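Local coordinates for hydrolase, haloacid dehalogenase-like family (Pseudomonas syringae pv. tomato, PDB 3S6J), which is the haloacid dehalogenase-type hydrolase part of a longer protein, probably a metal-dependent phosphatase, perhaps acting on sugar phosphates, and binds calcium in this crystal, at residues Gln71-Arg74 and Leu75-His79; Ile137-Arg140 and Asp141-Ser144; Ile170-Ala173 and Ile174-Leu178. All blocks are in the same frame, centred on the assembly; numbering follows the deposited sequence.

In the fold
Contact 1 (Gln71-His79) comes first along the chain, a turn-to-turn contact inside helix 69-85, which packs on helices 21-34 and 52-63 away from the metal. Contact 2 (Ile137-Ser144) follows, closing the tight turn that leaves strand 137-138, an outermost strand of the parallel sheet, on the way to helix 151-160. Last comes contact 3 (Ile170-Leu178), where strand 167-171 of the same sheet turns into helix 174-182 and Asp172 meets calcium. The three lie in series, so none nests within or crosses another. Contacts 2 and 3 share the Rossmann-like sheet, their centres about 16 Å apart; the centre of contact 1 is about 24 Å from that of contact 3.

Contact 1 (Gln71-Arg74 and Leu75-His79); sequences QAER and LSEKH
Leu75 lies against the backbone of Gln71 one turn earlier in helix 69-85, the side of the alpha-helix that packs into the protein. Its CG, set beside its own backbone N (chi1 -82°), comes within 3.4 Å of Gln71 O, and CD1 reaches the CG of Gln71 at 4.2 Å. A branched apolar side chain suits this place, because beyond the contact it meets Ala31 and Leu32 of helix 21-34 and Leu56 of helix 52-63. Successive i to i+4 bonds hold the turns together: Leu75 N gives its hydrogen to Gln71 O at 2.7 Å, and the N-H groups of Ser76, Glu77 and Lys78 do the same to the carbonyls of Ala72, Glu73 and Arg74. Arg74 folds back, bent at CG-CD, and brings one face of its guanidinium over Gln71 CA, which sits toward the rim of the group. Its NH2 forms a salt bridge with Glu35, which also accepts a hydrogen bond from Gln71 NE2, so one carboxylate holds both polar ends.

The solvent side is looser. Ser76, small and polar, lies there with Glu73 and Glu77, whose long acidic chains can reach into water. The two carboxylates nevertheless converge, their planes 57° apart, and the like charges would probably raise the pKa of one or both acids; Glu73 OE2 lies 3.2 Å from Glu77 OE2.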
loop_
_atom_site.group_PDB
_atom_site.type_symbol
_atom_site.label_atom_id
_atom_site.label_comp_id
_atom_site.label_asym_id
_atom_site.label_seq_id
_atom_site.Cartn_x
_atom_site.Cartn_y
_atom_site.Cartn_z
ATOM N N GLN E 71 8.504 -25.708 -1.533
ATOM C CA GLN E 71 7.725 -24.766 -0.723
ATOM C C GLN E 71 7.197 -23.602 -1.568
ATOM O O GLN E 71 6.118 -23.073 -1.307
ATOM C CB GLN E 71 8.538 -24.230 0.460
ATOM C CG GLN E 71 7.718 -23.451 1.509
ATOM C CD GLN E 71 8.591 -22.914 2.636
ATOM O OE1 GLN E 71 9.712 -22.469 2.398
ATOM N NE2 GLN E 71 8.086 -22.965 3.870
ATOM N N ALA E 72 7.978 -23.200 -2.564
ATOM C CA ALA E 72 7.571 -22.161 -3.499
ATOM C C ALA E 72 6.278 -22.581 -4.174
ATOM O O ALA E 72 5.336 -21.802 -4.296
ATOM C CB ALA E 72 8.663 -21.935 -4.534
ATOM N N GLU E 73 6.248 -23.840 -4.590
ATOM C CA GLU E 73 5.092 -24.453 -5.219
ATOM C C GLU E 73 3.890 -24.438 -4.283
ATOM O O GLU E 73 2.786 -24.049 -4.681
ATOM C CB GLU E 73 5.444 -25.896 -5.609
ATOM C CG GLU E 73 5.211 -26.242 -7.073
ATOM C CD GLU E 73 3.929 -27.037 -7.299
ATOM O OE1 GLU E 73 3.936 -27.941 -8.178
ATOM O OE2 GLU E 73 2.921 -26.762 -6.594
ATOM N N ARG E 74 4.093 -24.871 -3.041
ATOM C CA ARG E 74 3.010 -24.851 -2.055
ATOM C C ARG E 74 2.540 -23.422 -1.757
ATOM O O ARG E 74 1.339 -23.176 -1.640
ATOM C CB ARG E 74 3.392 -25.582 -0.753
ATOM C CG ARG E 74 3.461 -27.103 -0.893
ATOM C CD ARG E 74 3.422 -27.830 0.453
ATOM N NE ARG E 74 4.091 -27.067 1.502
ATOM C CZ ARG E 74 5.392 -27.132 1.769
ATOM N NH1 ARG E 74 6.185 -27.937 1.079
ATOM N NH2 ARG E 74 5.896 -26.386 2.739
ATOM N N LEU E 75 3.479 -22.486 -1.623
ATOM C CA LEU E 75 3.112 -21.087 -1.371
ATOM C C LEU E 75 2.235 -20.580 -2.506
ATOM O O LEU E 75 1.198 -19.945 -2.281
ATOM C CB LEU E 75 4.352 -20.205 -1.251
ATOM C CG LEU E 75 5.026 -20.215 0.112
ATOM C CD1 LEU E 75 6.455 -19.703 -0.037
ATOM C CD2 LEU E 75 4.228 -19.385 1.125
ATOM N N SER E 76 2.665 -20.873 -3.729
ATOM C CA SER E 76 1.892 -20.557 -4.920
ATOM C C SER E 76 0.464 -21.115 -4.826
ATOM O O SER E 76 -0.503 -20.371 -4.973
ATOM C CB SER E 76 2.603 -21.099 -6.159
ATOM O OG SER E 76 1.956 -20.661 -7.338
ATOM N N GLU E 77 0.328 -22.415 -4.566
ATOM C CA GLU E 77 -1.000 -23.000 -4.389
ATOM C C GLU E 77 -1.822 -22.299 -3.309
ATOM O O GLU E 77 -2.997 -22.010 -3.510
ATOM C CB GLU E 77 -0.914 -24.506 -4.087
ATOM C CG GLU E 77 -0.570 -25.362 -5.293
ATOM C CD GLU E 77 -0.727 -26.869 -5.030
ATOM O OE1 GLU E 77 -1.885 -27.370 -4.995
ATOM O OE2 GLU E 77 0.314 -27.554 -4.870
ATOM N N LYS E 78 -1.208 -22.055 -2.157
ATOM C CA LYS E 78 -1.881 -21.369 -1.054
ATOM C C LYS E 78 -2.353 -20.001 -1.493
ATOM O O LYS E 78 -3.446 -19.571 -1.150
ATOM C CB LYS E 78 -0.951 -21.215 0.151
ATOM C CG LYS E 78 -1.321 -22.095 1.340
ATOM C CD LYS E 78 -0.466 -23.327 1.420
ATOM C CE LYS E 78 -0.633 -24.040 2.773
ATOM N NZ LYS E 78 -2.082 -24.198 3.166
ATOM N N HIS E 79 -1.513 -19.314 -2.257
ATOM C CA HIS E 79 -1.863 -17.995 -2.775
ATOM C C HIS E 79 -3.066 -18.047 -3.722
ATOM O O HIS E 79 -4.011 -17.289 -3.546
ATOM C CB HIS E 79 -0.666 -17.347 -3.459
ATOM C CG HIS E 79 -1.006 -16.096 -4.209
ATOM N ND1 HIS E 79 -1.218 -16.082 -5.572
ATOM C CD2 HIS E 79 -1.140 -14.822 -3.791
ATOM C CE1 HIS E 79 -1.477 -14.846 -5.958
ATOM N NE2 HIS E 79 -1.448 -14.062 -4.898
#

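Contact 2 (Ile137-Arg140 and Asp141-Ser144); sequences IVTR and DDVS
Asp142 folds its carboxylate back to Thr139, three residues earlier, and the hydrogen bonds between them organise the bend. Thr139 N donates to Asp142 OD2 at 2.6 Å in a nearly straight bond (171°), meeting the oxygen on its anti side and somewhat out of the carboxylate plane. In the return bond Asp142 N donates to Thr139 O at 2.7 Å, approaching from well above the carbonyl plane. Backbone and side chain of the same aspartate thus grip the two ends of one threonine, and its short acid chain suits the task: with CG beside its own N (chi1 -68°), OD2 comes round to the threonine N-H. The threonine hydroxyl adds two weak bonds, giving its proton to Asp142 OD2 and receiving one from Asp141 N. OG1 can serve both because it stands between its own backbone N and carbonyl carbon (chi1 71°).

These bonds close a short 3-10 turn at the C-terminal end of strand 137-138, an outermost strand of the parallel sheet in this HAD-family domain. From within the turn, Asp141 OD2 accepts a hydrogen bond from Ile118 N, tying it to the start of helix 118-127.

Arginine provides the longer reach. Arg140, bent at CB-CG, brings NH1 back to the chain three residues on, where Val143 O lies 2.7 Å away at the guanidinium edge and in its plane; the bond is weak and bent. Another weak bond runs from Val143 N to Arg140 O.

Apolar contact covers the inner side. Val138 CG1 rests 3.7 Å from Asp142 CB and 4.4 Å from Val143 CG1, and both valines also touch Leu152 of helix 151-160.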
loop_
_atom_site.group_PDB
_atom_site.type_symbol
_atom_site.label_atom_id
_atom_site.label_comp_id
_atom_site.label_asym_id
_atom_site.label_seq_id
_atom_site.Cartn_x
_atom_site.Cartn_y
_atom_site.Cartn_z
ATOM N N ILE E 137 -4.367 -10.871 -24.641
ATOM C CA ILE E 137 -3.752 -10.956 -23.325
ATOM C C ILE E 137 -2.604 -11.956 -23.297
ATOM O O ILE E 137 -2.655 -13.002 -23.946
ATOM C CB ILE E 137 -4.782 -11.329 -22.234
ATOM C CG1 ILE E 137 -4.095 -11.455 -20.873
ATOM C CG2 ILE E 137 -5.498 -12.628 -22.587
ATOM C CD1 ILE E 137 -5.067 -11.572 -19.717
ATOM N N VAL E 138 -1.563 -11.607 -22.550
ATOM C CA VAL E 138 -0.440 -12.500 -22.298
ATOM C C VAL E 138 -0.325 -12.708 -20.798
ATOM O O VAL E 138 -0.466 -11.761 -20.024
ATOM C CB VAL E 138 0.880 -11.912 -22.834
ATOM C CG1 VAL E 138 2.043 -12.723 -22.358
ATOM C CG2 VAL E 138 0.863 -11.888 -24.348
ATOM N N THR E 139 -0.092 -13.952 -20.387
ATOM C CA THR E 139 0.079 -14.268 -18.976
ATOM C C THR E 139 1.439 -14.905 -18.714
ATOM O O THR E 139 2.190 -15.211 -19.642
ATOM C CB THR E 139 -1.053 -15.197 -18.452
ATOM O OG1 THR E 139 -0.904 -16.514 -19.002
ATOM C CG2 THR E 139 -2.396 -14.657 -18.849
ATOM N N ARG E 140 1.744 -15.095 -17.435
ATOM C CA ARG E 140 2.996 -15.700 -17.001
ATOM C C ARG E 140 3.166 -17.079 -17.626
ATOM O O ARG E 140 4.280 -17.518 -17.904
ATOM C CB ARG E 140 2.992 -15.809 -15.476
ATOM C CG ARG E 140 4.061 -16.700 -14.909
ATOM C CD ARG E 140 5.409 -16.006 -14.902
ATOM N NE ARG E 140 6.462 -16.946 -14.536
ATOM C CZ ARG E 140 7.100 -17.697 -15.420
ATOM N NH1 ARG E 140 6.786 -17.599 -16.704
ATOM N NH2 ARG E 140 8.054 -18.538 -15.027
ATOM N N ASP E 141 2.049 -17.758 -17.850
ATOM C CA ASP E 141 2.070 -19.062 -18.500
ATOM C C ASP E 141 2.459 -18.956 -19.976
ATOM O O ASP E 141 2.654 -19.968 -20.647
ATOM C CB ASP E 141 0.709 -19.741 -18.358
ATOM C CG ASP E 141 0.269 -19.879 -16.902
ATOM O OD1 ASP E 141 1.122 -20.197 -16.037
ATOM O OD2 ASP E 141 -0.937 -19.679 -16.622
ATOM N N ASP E 142 2.590 -17.736 -20.486
ATOM C CA ASP E 142 2.900 -17.551 -21.900
ATOM C C ASP E 142 4.370 -17.308 -22.146
ATOM O O ASP E 142 4.808 -17.291 -23.289
ATOM C CB ASP E 142 2.095 -16.390 -22.485
ATOM C CG ASP E 142 0.631 -16.690 -22.543
ATOM O OD1 ASP E 142 0.295 -17.823 -22.947
ATOM O OD2 ASP E 142 -0.183 -15.818 -22.165
ATOM N N VAL E 143 5.134 -17.117 -21.076
ATOM C CA VAL E 143 6.533 -16.737 -21.208
ATOM C C VAL E 143 7.395 -17.473 -20.188
ATOM O O VAL E 143 6.877 -18.165 -19.309
ATOM C CB VAL E 143 6.716 -15.213 -21.013
ATOM C CG1 VAL E 143 6.065 -14.442 -22.157
ATOM C CG2 VAL E 143 6.139 -14.789 -19.686
ATOM N N SER E 144 8.712 -17.326 -20.306
ATOM C CA SER E 144 9.629 -17.935 -19.351
ATOM C C SER E 144 9.729 -17.085 -18.089
ATOM O O SER E 144 9.830 -17.601 -16.980
ATOM C CB SER E 144 11.029 -18.097 -19.965
ATOM O OG SER E 144 10.991 -18.699 -21.252
#

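Contact 3 (Ile170-Ala173 and Ile174-Leu178); sequences IGDA and IWDML. With CA (calcium ion), chain M.
Asp176 turns its carboxylate back over the strand end, obliquely to that of Asp172, the two planes 48° apart. Its OD1 uses the anti lone pair to accept a hydrogen bond from Ala173 N at 3.2 Å and takes a weaker bond from Asp172 N. With CG beside its own N (chi1 -65°), the acid reaches these amides from the first turn of the helix. The same oxygen receives a hydrogen from one of the three waters that ligate calcium, which makes Asp176 a second-shell residue, while OD2 pairs with Lys147.

Asp172 points OD1 at the calcium ion, 2.4 Å away, and Asp12 OD2, the backbone O of Asp14 and three waters complete the site; an aspartate here matches the acidic metal-binding loops of HAD enzymes. Gly171 is pressed beneath Asp176, its CA 3.7 Å from Asp176 CG, where a side chain would collide. Met177, present as selenomethionine, bends its CE to within 3.7 Å of Gly171 N. Ala173, at the N-cap, accepts a hydrogen bond from Met177 N through its carbonyl at 3.2 Å.

Strand 167-171, between strands 8-11 and 186-190, runs into helix 174-182 in a beta-alpha-beta unit, with helix 197-202 against Ile174 and Met177.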
loop_
_atom_site.group_PDB
_atom_site.type_symbol
_atom_site.label_atom_id
_atom_site.label_comp_id
_atom_site.label_asym_id
_atom_site.label_seq_id
_atom_site.Cartn_x
_atom_site.Cartn_y
_atom_site.Cartn_z
ATOM N N ILE E 170 1.351 0.630 -19.832
ATOM C CA ILE E 170 0.611 1.220 -18.725
ATOM C C ILE E 170 0.580 0.264 -17.545
ATOM O O ILE E 170 0.144 -0.874 -17.679
ATOM C CB ILE E 170 -0.815 1.624 -19.139
ATOM C CG1 ILE E 170 -0.747 2.575 -20.342
ATOM C CG2 ILE E 170 -1.542 2.259 -17.961
ATOM C CD1 ILE E 170 -2.009 3.288 -20.634
ATOM N N GLY E 171 1.059 0.724 -16.393
ATOM C CA GLY E 171 1.268 -0.157 -15.251
ATOM C C GLY E 171 1.171 0.591 -13.938
ATOM O O GLY E 171 1.125 1.831 -13.923
ATOM N N ASP E 172 1.108 -0.143 -12.835
ATOM C CA ASP E 172 0.959 0.501 -11.538
ATOM C C ASP E 172 2.149 0.197 -10.660
ATOM O O ASP E 172 2.208 0.657 -9.524
ATOM C CB ASP E 172 -0.290 -0.009 -10.817
ATOM C CG ASP E 172 -0.160 -1.460 -10.416
ATOM O OD1 ASP E 172 0.123 -2.271 -11.303
ATOM O OD2 ASP E 172 -0.312 -1.799 -9.228
ATOM N N ALA E 173 3.092 -0.599 -11.166
ATOM C CA ALA E 173 4.198 -1.037 -10.330
ATOM C C ALA E 173 5.579 -0.682 -10.902
ATOM O O ALA E 173 5.777 -0.579 -12.120
ATOM C CB ALA E 173 4.078 -2.541 -10.037
ATOM N N ILE E 174 6.517 -0.463 -9.993
ATOM C CA ILE E 174 7.928 -0.331 -10.313
ATOM C C ILE E 174 8.279 -1.357 -11.393
ATOM O O ILE E 174 8.931 -1.052 -12.387
ATOM C CB ILE E 174 8.750 -0.575 -9.009
ATOM C CG1 ILE E 174 8.838 0.721 -8.180
ATOM C CG2 ILE E 174 10.115 -1.124 -9.304
ATOM C CD1 ILE E 174 9.301 0.470 -6.710
ATOM N N TRP E 175 7.782 -2.575 -11.202
ATOM C CA TRP E 175 8.099 -3.698 -12.077
ATOM C C TRP E 175 7.626 -3.550 -13.511
ATOM O O TRP E 175 8.317 -3.991 -14.405
ATOM C CB TRP E 175 7.604 -4.997 -11.435
ATOM C CG TRP E 175 7.892 -4.946 -9.979
ATOM C CD1 TRP E 175 6.987 -4.887 -8.966
ATOM C CD2 TRP E 175 9.188 -4.851 -9.370
ATOM N NE1 TRP E 175 7.635 -4.798 -7.763
ATOM C CE2 TRP E 175 8.989 -4.775 -7.981
ATOM C CE3 TRP E 175 10.499 -4.834 -9.867
ATOM C CZ2 TRP E 175 10.054 -4.688 -7.068
ATOM C CZ3 TRP E 175 11.555 -4.762 -8.965
ATOM C CH2 TRP E 175 11.323 -4.684 -7.579
ATOM N N ASP E 176 6.468 -2.917 -13.728
ATOM C CA ASP E 176 5.980 -2.590 -15.079
ATOM C C ASP E 176 6.875 -1.563 -15.753
ATOM O O ASP E 176 7.175 -1.671 -16.941
ATOM C CB ASP E 176 4.553 -1.999 -15.037
ATOM C CG ASP E 176 3.509 -2.986 -14.541
ATOM O OD1 ASP E 176 3.090 -2.846 -13.378
ATOM O OD2 ASP E 176 3.087 -3.884 -15.308
HETATM N N MSE E 177 7.275 -0.549 -14.992
HETATM C CA MSE E 177 8.101 0.528 -15.517
HETATM C C MSE E 177 9.502 0.029 -15.861
HETATM O O MSE E 177 10.031 0.328 -16.931
HETATM C CB MSE E 177 8.171 1.696 -14.523
HETATM C CG MSE E 177 6.834 2.376 -14.245
HETATM SE SE MSE E 177 5.945 2.928 -15.915
HETATM C CE MSE E 177 4.671 1.471 -16.066
ATOM N N LEU E 178 10.083 -0.725 -14.933
ATOM C CA LEU E 178 11.351 -1.394 -15.149
ATOM C C LEU E 178 11.320 -2.244 -16.437
ATOM O O LEU E 178 12.164 -2.065 -17.331
ATOM C CB LEU E 178 11.691 -2.254 -13.922
ATOM C CG LEU E 178 12.764 -1.771 -12.925
ATOM C CD1 LEU E 178 12.989 -0.283 -12.894
ATOM C CD2 LEU E 178 12.512 -2.297 -11.524
HETATM CA CA CA M . 0.144 -4.674 -11.234
HETATM O O HOH W 1 0.940 -4.332 -8.707
HETATM O O HOH W 2 2.432 -4.895 -12.005
HETATM O O HOH W 3 0.375 -7.118 -10.543
#